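Local coordinates for esterase E25 (Uncultured bacterium, PDB 4Q05), which probably hydrolyses carboxylic ester bonds, as a dimeric member of the GTSAG motif subfamily of the bacterial hormone-sensitive lipase family, at residues Phe291-Asp302 and Val320-Ala331; Ile154-Val162 and Thr344-Leu355. All blocks are in the same frame, centred on the assembly; numbering follows the deposited sequence. Where two conformers were deposited one is given.

Contact 1: residues Phe291-Asp302 and Val320-Ala331; sequences FPPTFLITGTRD and VVADLFVYEGIA. With NA (sodium ion), chain D.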
loop_
_atom_site.group_PDB
_atom_site.type_symbol
_atom_site.label_atom_id
_atom_site.label_comp_id
_atom_site.label_asym_id
_atom_site.label_seq_id
_atom_site.Cartn_x
_atom_site.Cartn_y
_atom_site.Cartn_z
ATOM N N PHE A 291 4.129 8.443 -18.068
ATOM C CA PHE A 291 3.085 9.027 -17.222
ATOM C C PHE A 291 3.624 10.182 -16.381
ATOM O O PHE A 291 4.764 10.159 -15.931
ATOM C CB PHE A 291 2.414 7.965 -16.331
ATOM C CG PHE A 291 1.151 7.383 -16.926
ATOM C CD1 PHE A 291 1.154 6.841 -18.205
ATOM C CD2 PHE A 291 -0.034 7.390 -16.209
ATOM C CE1 PHE A 291 -0.007 6.312 -18.758
ATOM C CE2 PHE A 291 -1.193 6.861 -16.748
ATOM C CZ PHE A 291 -1.181 6.313 -18.027
ATOM N N PRO A 292 2.790 11.203 -16.171
ATOM C CA PRO A 292 3.108 12.294 -15.254
ATOM C C PRO A 292 3.211 11.729 -13.834
ATOM O O PRO A 292 2.772 10.604 -13.613
ATOM C CB PRO A 292 1.863 13.197 -15.332
ATOM C CG PRO A 292 1.059 12.709 -16.481
ATOM C CD PRO A 292 1.403 11.266 -16.660
ATOM N N PRO A 293 3.758 12.502 -12.888
ATOM C CA PRO A 293 3.755 12.048 -11.492
ATOM C C PRO A 293 2.344 11.700 -11.069
ATOM O O PRO A 293 1.416 12.465 -11.344
ATOM C CB PRO A 293 4.248 13.281 -10.727
ATOM C CG PRO A 293 5.163 13.968 -11.716
ATOM C CD PRO A 293 4.497 13.770 -13.059
ATOM N N THR A 294 2.194 10.565 -10.398
ATOM C CA THR A 294 0.883 10.037 -10.060
ATOM C C THR A 294 0.740 9.787 -8.551
ATOM O O THR A 294 1.659 9.296 -7.891
ATOM C CB THR A 294 0.623 8.746 -10.851
ATOM O OG1 THR A 294 0.638 9.053 -12.249
ATOM C CG2 THR A 294 -0.728 8.105 -10.489
ATOM N N PHE A 295 -0.428 10.139 -8.030
ATOM C CA PHE A 295 -0.754 10.017 -6.619
ATOM C C PHE A 295 -1.858 8.974 -6.554
ATOM O O PHE A 295 -2.886 9.115 -7.234
ATOM C CB PHE A 295 -1.244 11.384 -6.124
ATOM C CG PHE A 295 -1.592 11.451 -4.648
ATOM C CD1 PHE A 295 -2.747 10.863 -4.156
ATOM C CD2 PHE A 295 -0.798 12.181 -3.775
ATOM C CE1 PHE A 295 -3.075 10.965 -2.812
ATOM C CE2 PHE A 295 -1.129 12.299 -2.435
ATOM C CZ PHE A 295 -2.266 11.688 -1.954
ATOM N N LEU A 296 -1.657 7.922 -5.762
ATOM C CA LEU A 296 -2.651 6.848 -5.681
ATOM C C LEU A 296 -3.065 6.594 -4.243
ATOM O O LEU A 296 -2.257 6.684 -3.336
ATOM C CB LEU A 296 -2.116 5.534 -6.266
ATOM C CG LEU A 296 -1.589 5.574 -7.703
ATOM C CD1 LEU A 296 -0.071 5.750 -7.685
ATOM C CD2 LEU A 296 -1.981 4.285 -8.436
ATOM N N ILE A 297 -4.329 6.261 -4.048
ATOM C CA ILE A 297 -4.841 6.034 -2.708
ATOM C C ILE A 297 -5.826 4.877 -2.704
ATOM O O ILE A 297 -6.604 4.689 -3.650
ATOM C CB ILE A 297 -5.467 7.324 -2.119
ATOM C CG1 ILE A 297 -6.053 7.053 -0.731
ATOM C CG2 ILE A 297 -6.547 7.858 -3.020
ATOM C CD1 ILE A 297 -6.563 8.301 -0.069
ATOM N N THR A 298 -5.765 4.080 -1.646
ATOM C CA THR A 298 -6.649 2.943 -1.488
ATOM C C THR A 298 -6.624 2.588 0.012
ATOM O O THR A 298 -6.214 3.406 0.827
ATOM C CB THR A 298 -6.208 1.762 -2.393
ATOM O OG1 THR A 298 -7.076 0.635 -2.214
ATOM C CG2 THR A 298 -4.768 1.351 -2.085
ATOM N N GLY A 299 -7.075 1.397 0.385
ATOM C CA GLY A 299 -7.069 1.033 1.790
ATOM C C GLY A 299 -7.159 -0.462 1.953
ATOM O O GLY A 299 -7.360 -1.177 0.975
ATOM N N THR A 300 -7.036 -0.936 3.192
ATOM C CA THR A 300 -6.948 -2.363 3.448
ATOM C C THR A 300 -8.213 -3.120 3.068
ATOM O O THR A 300 -8.156 -4.309 2.799
ATOM C CB THR A 300 -6.634 -2.631 4.927
ATOM O OG1 THR A 300 -7.580 -1.920 5.726
ATOM C CG2 THR A 300 -5.217 -2.153 5.271
ATOM N N ARG A 301 -9.362 -2.449 3.052
ATOM C CA ARG A 301 -10.616 -3.149 2.765
ATOM C C ARG A 301 -11.117 -2.910 1.342
ATOM O O ARG A 301 -12.210 -3.330 0.976
ATOM C CB ARG A 301 -11.695 -2.748 3.780
ATOM C CG ARG A 301 -11.266 -3.014 5.214
ATOM C CD ARG A 301 -12.420 -2.895 6.207
ATOM N NE ARG A 301 -11.927 -3.161 7.556
ATOM C CZ ARG A 301 -12.698 -3.486 8.587
ATOM N NH1 ARG A 301 -14.012 -3.578 8.432
ATOM N NH2 ARG A 301 -12.147 -3.709 9.779
ATOM N N ASP A 302 -10.308 -2.240 0.537
ATOM C CA ASP A 302 -10.720 -1.879 -0.814
ATOM C C ASP A 302 -10.717 -3.104 -1.716
ATOM O O ASP A 302 -9.703 -3.808 -1.802
ATOM C CB ASP A 302 -9.734 -0.858 -1.359
ATOM C CG ASP A 302 -10.249 -0.109 -2.584
ATOM O OD1 ASP A 302 -11.221 -0.557 -3.243
ATOM O OD2 ASP A 302 -9.649 0.941 -2.884
ATOM N N VAL A 320 8.089 6.118 -13.527
ATOM C CA VAL A 320 7.200 7.228 -13.208
ATOM C C VAL A 320 7.251 7.560 -11.719
ATOM O O VAL A 320 7.329 6.674 -10.883
ATOM C CB VAL A 320 5.747 6.891 -13.588
ATOM C CG1 VAL A 320 4.828 8.033 -13.217
ATOM C CG2 VAL A 320 5.647 6.564 -15.091
ATOM N N VAL A 321 7.206 8.841 -11.392
ATOM C CA VAL A 321 7.032 9.246 -10.008
ATOM C C VAL A 321 5.621 8.860 -9.586
ATOM O O VAL A 321 4.638 9.315 -10.171
ATOM C CB VAL A 321 7.237 10.762 -9.840
ATOM C CG1 VAL A 321 7.007 11.169 -8.387
ATOM C CG2 VAL A 321 8.646 11.165 -10.304
ATOM N N ALA A 322 5.516 7.980 -8.604
ATOM C CA ALA A 322 4.205 7.570 -8.118
ATOM C C ALA A 322 4.256 7.365 -6.614
ATOM O O ALA A 322 5.111 6.639 -6.103
ATOM C CB ALA A 322 3.733 6.308 -8.831
ATOM N N ASP A 323 3.351 8.042 -5.917
ATOM C CA ASP A 323 3.276 7.986 -4.465
ATOM C C ASP A 323 2.027 7.232 -4.066
ATOM O O ASP A 323 0.928 7.557 -4.523
ATOM C CB ASP A 323 3.274 9.399 -3.892
ATOM C CG ASP A 323 4.616 10.096 -4.081
ATOM O OD1 ASP A 323 5.634 9.374 -4.187
ATOM O OD2 ASP A 323 4.672 11.353 -4.122
ATOM N N LEU A 324 2.193 6.211 -3.227
ATOM C CA LEU A 324 1.070 5.384 -2.814
ATOM C C LEU A 324 0.698 5.634 -1.351
ATOM O O LEU A 324 1.576 5.729 -0.485
ATOM C CB LEU A 324 1.410 3.899 -2.986
ATOM C CG LEU A 324 0.345 2.949 -2.408
ATOM C CD1 LEU A 324 -0.951 2.946 -3.223
ATOM C CD2 LEU A 324 0.888 1.526 -2.301
ATOM N N PHE A 325 -0.604 5.730 -1.091
ATOM C CA PHE A 325 -1.146 5.820 0.264
ATOM C C PHE A 325 -2.212 4.752 0.449
ATOM O O PHE A 325 -3.155 4.667 -0.331
ATOM C CB PHE A 325 -1.728 7.215 0.515
ATOM C CG PHE A 325 -0.702 8.299 0.407
ATOM C CD1 PHE A 325 -0.323 8.788 -0.831
ATOM C CD2 PHE A 325 -0.087 8.798 1.538
ATOM C CE1 PHE A 325 0.640 9.777 -0.934
ATOM C CE2 PHE A 325 0.880 9.785 1.444
ATOM C CZ PHE A 325 1.239 10.274 0.205
ATOM N N VAL A 326 -2.037 3.922 1.468
ATOM C CA VAL A 326 -2.983 2.858 1.790
ATOM C C VAL A 326 -3.427 3.072 3.231
ATOM O O VAL A 326 -2.613 3.058 4.151
ATOM C CB VAL A 326 -2.335 1.462 1.671
ATOM C CG1 VAL A 326 -3.342 0.361 2.039
ATOM C CG2 VAL A 326 -1.773 1.246 0.253
ATOM N N TYR A 327 -4.719 3.268 3.427
ATOM C CA TYR A 327 -5.238 3.552 4.756
ATOM C C TYR A 327 -5.873 2.337 5.392
ATOM O O TYR A 327 -6.751 1.718 4.819
ATOM C CB TYR A 327 -6.234 4.709 4.704
ATOM C CG TYR A 327 -5.527 6.012 4.441
ATOM C CD1 TYR A 327 -4.985 6.756 5.487
ATOM C CD2 TYR A 327 -5.359 6.476 3.147
ATOM C CE1 TYR A 327 -4.308 7.937 5.250
ATOM C CE2 TYR A 327 -4.686 7.649 2.900
ATOM C CZ TYR A 327 -4.159 8.376 3.957
ATOM O OH TYR A 327 -3.495 9.549 3.694
ATOM N N GLU A 328 -5.412 2.013 6.592
ATOM C CA GLU A 328 -6.042 0.993 7.418
ATOM C C GLU A 328 -7.547 1.250 7.511
ATOM O O GLU A 328 -7.961 2.363 7.839
ATOM C CB GLU A 328 -5.430 1.060 8.821
ATOM C CG GLU A 328 -6.063 0.166 9.858
ATOM C CD GLU A 328 -5.698 -1.279 9.651
ATOM O OE1 GLU A 328 -5.134 -1.602 8.578
ATOM O OE2 GLU A 328 -5.980 -2.093 10.549
ATOM N N GLY A 329 -8.349 0.221 7.233
ATOM C CA GLY A 329 -9.796 0.276 7.382
ATOM C C GLY A 329 -10.557 0.780 6.164
ATOM O O GLY A 329 -11.765 0.568 6.034
ATOM N N ILE A 330 -9.851 1.424 5.243
ATOM C CA ILE A 330 -10.528 2.081 4.132
ATOM C C ILE A 330 -10.888 1.151 2.977
ATOM O O ILE A 330 -10.033 0.404 2.467
ATOM C CB ILE A 330 -9.730 3.305 3.652
ATOM C CG1 ILE A 330 -10.088 4.509 4.537
ATOM C CG2 ILE A 330 -9.984 3.596 2.169
ATOM C CD1 ILE A 330 -9.678 5.858 3.958
ATOM N N ALA A 331 -12.163 1.197 2.584
ATOM C CA ALA A 331 -12.654 0.449 1.436
ATOM C C ALA A 331 -12.747 1.376 0.231
ATOM O O ALA A 331 -12.424 2.554 0.328
ATOM C CB ALA A 331 -14.022 -0.158 1.737
HETATM NA NA NA D . 0.124 3.750 3.463
HETATM O O HOH W 1 6.574 10.778 -13.669
HETATM O O HOH W 2 -10.462 3.415 -1.501
#
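Thr300 OG1 is gripped by two partners: Gly329 N donates to it at 2.7 Å, and Asp244 of the second subunit bonds to the same hydroxyl. With chi1 at 52°, OG1 stands between the backbone N and the carbonyl carbon, and CG2 is turned to Glu328 OE1, 3.4 Å away, whose carboxylate is hydrogen-bonded to Asp244 N and Ser306 OG of that subunit. A valine here would probably leave Gly329 N without its acceptor and Asp244 of that subunit short of a partner. In the type II turn from Tyr327 to Ile330, Tyr327 O accepts Thr300 N at 3.1 Å and Ile330 N from opposite faces of its carbonyl plane. A parallel ladder runs from Thr294 N, 2.8 Å from Val321 O, to Tyr327 N, 3.0 Å from Thr298 O. The Phe295 and Phe325 rings lie nearly parallel (20°) but slid apart, with Phe325 CD1 over the rim of the former. Val326 O binds a sodium ion at 2.9 Å, together with His312 of the second subunit. Joined through helix 305-317, the strands make a beta-alpha-beta crossover at the edge of the alpha/beta hydrolase sheet; in this fold the loops after them usually carry the acid and histidine of the catalytic triad.

Contact 2: residues Ile154-Val162 and Thr344-Leu355; sequences IVIATLAKV and TQHAFAELNAFL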
loop_
_atom_site.group_PDB
_atom_site.type_symbol
_atom_site.label_atom_id
_atom_site.label_comp_id
_atom_site.label_asym_id
_atom_site.label_seq_id
_atom_site.Cartn_x
_atom_site.Cartn_y
_atom_site.Cartn_z
ATOM N N ILE A 154 -15.830 17.950 -4.966
ATOM C CA ILE A 154 -16.001 18.894 -3.867
ATOM C C ILE A 154 -14.949 18.628 -2.783
ATOM O O ILE A 154 -14.341 19.562 -2.247
ATOM C CB ILE A 154 -17.413 18.780 -3.292
ATOM C CG1 ILE A 154 -18.436 19.273 -4.324
ATOM C CG2 ILE A 154 -17.536 19.553 -1.974
ATOM C CD1 ILE A 154 -19.857 18.812 -4.024
ATOM N N VAL A 155 -14.718 17.351 -2.484
ATOM C CA VAL A 155 -13.731 16.981 -1.474
ATOM C C VAL A 155 -12.331 17.389 -1.904
ATOM O O VAL A 155 -11.575 17.985 -1.134
ATOM C CB VAL A 155 -13.711 15.465 -1.208
ATOM C CG1 VAL A 155 -12.527 15.119 -0.329
ATOM C CG2 VAL A 155 -15.014 15.007 -0.582
ATOM N N ILE A 156 -11.978 17.060 -3.141
ATOM C CA ILE A 156 -10.692 17.452 -3.660
ATOM C C ILE A 156 -10.550 18.975 -3.628
ATOM O O ILE A 156 -9.537 19.513 -3.170
ATOM C CB ILE A 156 -10.511 16.930 -5.105
ATOM C CG1 ILE A 156 -10.438 15.396 -5.109
ATOM C CG2 ILE A 156 -9.281 17.533 -5.735
ATOM C CD1 ILE A 156 -10.484 14.774 -6.520
ATOM N N ALA A 157 -11.562 19.672 -4.126
ATOM C CA ALA A 157 -11.482 21.133 -4.188
ATOM C C ALA A 157 -11.202 21.741 -2.808
ATOM O O ALA A 157 -10.243 22.492 -2.650
ATOM C CB ALA A 157 -12.743 21.721 -4.794
ATOM N N THR A 158 -12.022 21.405 -1.812
ATOM C CA THR A 158 -11.866 22.016 -0.490
ATOM C C THR A 158 -10.584 21.633 0.196
ATOM O O THR A 158 -9.900 22.487 0.744
ATOM C CB THR A 158 -12.980 21.648 0.507
ATOM O OG1 THR A 158 -13.621 20.428 0.120
ATOM C CG2 THR A 158 -13.970 22.745 0.608
ATOM N N LEU A 159 -10.270 20.343 0.190
ATOM C CA LEU A 159 -9.142 19.865 0.979
ATOM C C LEU A 159 -7.818 20.023 0.267
ATOM O O LEU A 159 -6.816 20.319 0.903
ATOM C CB LEU A 159 -9.357 18.414 1.402
ATOM C CG LEU A 159 -10.577 18.264 2.308
ATOM C CD1 LEU A 159 -10.656 16.872 2.902
ATOM C CD2 LEU A 159 -10.519 19.306 3.402
ATOM N N ALA A 160 -7.787 19.819 -1.050
ATOM C CA ALA A 160 -6.547 20.058 -1.764
ATOM C C ALA A 160 -6.388 21.544 -2.116
ATOM O O ALA A 160 -5.348 21.953 -2.618
ATOM C CB ALA A 160 -6.442 19.179 -3.013
ATOM N N LYS A 161 -7.425 22.334 -1.839
ATOM C CA LYS A 161 -7.385 23.784 -2.039
ATOM C C LYS A 161 -7.035 24.170 -3.468
ATOM O O LYS A 161 -6.070 24.895 -3.723
ATOM C CB LYS A 161 -6.404 24.421 -1.063
ATOM C CG LYS A 161 -6.738 24.114 0.396
ATOM C CD LYS A 161 -5.695 24.716 1.329
ATOM C CE LYS A 161 -5.972 24.335 2.784
ATOM N NZ LYS A 161 -4.881 24.814 3.687
ATOM N N VAL A 162 -7.832 23.674 -4.401
ATOM C CA VAL A 162 -7.559 23.871 -5.809
ATOM C C VAL A 162 -8.908 23.903 -6.504
ATOM O O VAL A 162 -9.849 23.256 -6.052
ATOM C CB VAL A 162 -6.721 22.706 -6.363
ATOM C CG1 VAL A 162 -7.540 21.406 -6.327
ATOM C CG2 VAL A 162 -6.244 23.005 -7.772
ATOM N N THR A 344 -8.812 11.160 5.588
ATOM C CA THR A 344 -9.194 12.033 4.494
ATOM C C THR A 344 -8.467 13.363 4.564
ATOM O O THR A 344 -7.968 13.869 3.557
ATOM C CB THR A 344 -10.718 12.258 4.539
ATOM O OG1 THR A 344 -11.365 10.997 4.359
ATOM C CG2 THR A 344 -11.171 13.229 3.468
ATOM N N GLN A 345 -8.387 13.943 5.755
ATOM C CA GLN A 345 -7.689 15.213 5.905
ATOM C C GLN A 345 -6.225 15.050 5.538
ATOM O O GLN A 345 -5.637 15.909 4.891
ATOM C CB GLN A 345 -7.809 15.738 7.337
ATOM C CG GLN A 345 -9.221 16.089 7.744
ATOM C CD GLN A 345 -9.292 16.540 9.178
ATOM O OE1 GLN A 345 -8.376 16.286 9.966
ATOM N NE2 GLN A 345 -10.374 17.215 9.533
ATOM N N HIS A 346 -5.637 13.936 5.950
ATOM C CA HIS A 346 -4.234 13.688 5.639
ATOM C C HIS A 346 -4.074 13.457 4.134
ATOM O O HIS A 346 -3.223 14.067 3.472
ATOM C CB HIS A 346 -3.746 12.466 6.409
ATOM C CG HIS A 346 -2.385 11.999 5.994
ATOM N ND1 HIS A 346 -1.311 12.850 5.876
ATOM C CD2 HIS A 346 -1.925 10.764 5.683
ATOM C CE1 HIS A 346 -0.242 12.160 5.507
ATOM N NE2 HIS A 346 -0.591 10.894 5.384
ATOM N N ALA A 347 -4.915 12.586 3.594
ATOM C CA ALA A 347 -4.790 12.197 2.196
ATOM C C ALA A 347 -4.765 13.430 1.288
ATOM O O ALA A 347 -3.941 13.545 0.376
ATOM C CB ALA A 347 -5.945 11.293 1.818
ATOM N N PHE A 348 -5.669 14.362 1.544
ATOM C CA PHE A 348 -5.799 15.504 0.651
ATOM C C PHE A 348 -4.826 16.625 0.981
ATOM O O PHE A 348 -4.455 17.408 0.115
ATOM C CB PHE A 348 -7.258 15.939 0.567
ATOM C CG PHE A 348 -8.099 14.939 -0.158
ATOM C CD1 PHE A 348 -7.993 14.813 -1.535
ATOM C CD2 PHE A 348 -8.901 14.052 0.534
ATOM C CE1 PHE A 348 -8.727 13.851 -2.214
ATOM C CE2 PHE A 348 -9.647 13.097 -0.139
ATOM C CZ PHE A 348 -9.554 12.994 -1.515
ATOM N N ALA A 349 -4.365 16.675 2.225
ATOM C CA ALA A 349 -3.202 17.505 2.515
ATOM C C ALA A 349 -1.981 16.996 1.726
ATOM O O ALA A 349 -1.229 17.785 1.152
ATOM C CB ALA A 349 -2.918 17.543 4.017
ATOM N N GLU A 350 -1.806 15.678 1.667
ATOM C CA GLU A 350 -0.752 15.093 0.838
ATOM C C GLU A 350 -0.978 15.409 -0.649
ATOM O O GLU A 350 -0.038 15.738 -1.362
ATOM C CB GLU A 350 -0.672 13.577 1.047
ATOM C CG GLU A 350 -0.224 13.159 2.456
ATOM C CD GLU A 350 1.286 13.299 2.691
ATOM O OE1 GLU A 350 2.034 13.675 1.758
ATOM O OE2 GLU A 350 1.720 13.027 3.829
ATOM N N LEU A 351 -2.224 15.312 -1.116
ATOM C CA LEU A 351 -2.512 15.629 -2.509
ATOM C C LEU A 351 -2.109 17.073 -2.764
ATOM O O LEU A 351 -1.433 17.384 -3.745
ATOM C CB LEU A 351 -3.997 15.427 -2.838
ATOM C CG LEU A 351 -4.360 15.743 -4.298
ATOM C CD1 LEU A 351 -3.450 14.983 -5.256
ATOM C CD2 LEU A 351 -5.833 15.464 -4.609
ATOM N N ASN A 352 -2.521 17.956 -1.865
ATOM C CA ASN A 352 -2.162 19.358 -1.984
ATOM C C ASN A 352 -0.661 19.545 -2.123
ATOM O O ASN A 352 -0.197 20.281 -2.992
ATOM C CB ASN A 352 -2.679 20.156 -0.790
ATOM C CG ASN A 352 -2.171 21.586 -0.796
ATOM O OD1 ASN A 352 -2.768 22.470 -1.414
ATOM N ND2 ASN A 352 -1.064 21.814 -0.125
ATOM N N ALA A 353 0.102 18.876 -1.263
ATOM C CA ALA A 353 1.555 18.975 -1.322
ATOM C C ALA A 353 2.070 18.426 -2.649
ATOM O O ALA A 353 3.036 18.920 -3.212
ATOM C CB ALA A 353 2.199 18.249 -0.146
ATOM N N PHE A 354 1.394 17.406 -3.146
ATOM C CA PHE A 354 1.788 16.730 -4.372
ATOM C C PHE A 354 1.545 17.646 -5.570
ATOM O O PHE A 354 2.369 17.726 -6.473
ATOM C CB PHE A 354 0.981 15.434 -4.496
ATOM C CG PHE A 354 1.375 14.578 -5.656
ATOM C CD1 PHE A 354 2.377 13.630 -5.527
ATOM C CD2 PHE A 354 0.712 14.693 -6.872
ATOM C CE1 PHE A 354 2.729 12.820 -6.591
ATOM C CE2 PHE A 354 1.050 13.871 -7.940
ATOM C CZ PHE A 354 2.068 12.941 -7.799
ATOM N N LEU A 355 0.411 18.342 -5.567
ATOM C CA LEU A 355 0.105 19.320 -6.614
ATOM C C LEU A 355 1.058 20.518 -6.565
ATOM O O LEU A 355 1.484 21.024 -7.600
ATOM C CB LEU A 355 -1.342 19.805 -6.496
ATOM C CG LEU A 355 -2.446 18.751 -6.621
ATOM C CD1 LEU A 355 -3.809 19.406 -6.498
ATOM C CD2 LEU A 355 -2.328 17.986 -7.938
#
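Phe348 leans on Leu159 from its first side-chain atom: its CB lies 3.4 Å from Leu159 CB, and its CG is 4.0 Å from that same carbon. With CG anti to the carbonyl carbon (chi1 -69°), the ring is laid along helix 151-160, from Leu159 back toward Val155. On one side of the ring CD2 passes Leu159 CD1 at 4.1 Å; on the other, CE1 meets Ile156 CG1 at 3.7 Å. Val155 CG1 sits over one face in a CH-pi contact, 26° off the ring normal, 3.5 Å from CE2 and near CZ at the tip. The ring is thus a knob in a hole lined by Val155, Ile156, Leu159 and Ala160. The helical segments cross at -72°, and in the alpha/beta hydrolase fold they correspond to the first core helix and the C-terminal helix, which share one side of the central sheet. The reverse knob is Ala160, set among Phe348, Leu351, Asn352 and Leu355; its CB is 4.1 Å from Leu351 CD2. Beyond the helix end, Val162 CG1 approaches Leu355 CD1 at 4.2 Å. At the other end, Thr344 gives its methyl to Leu159 CD1, while its OG1 turns away to bond Tyr335 O.

In the fold
Contact 1 is nested within the chain loop that contact 2 closes, and their centres lie about 14 Å apart. They meet where helix 342-358 lies across the two strands: Phe295 CZ comes to 3.4 Å from Ala347 O, and Tyr327 OH to 3.3 Å from Ala347 CA. One helix thus packs on the edge strand 322-327, on its neighbour 294-299 and on helix 151-160. Both contacts also reach the second subunit, contact 1 through the shared sodium and Asp244 there, contact 2 through Glu350, which pairs with Arg316 of that subunit. Toward the probable active site, Ile156 lies near, without touching, the probable nucleophile elbow around Ser206, while Asp302 touches His332 just beyond contact 1.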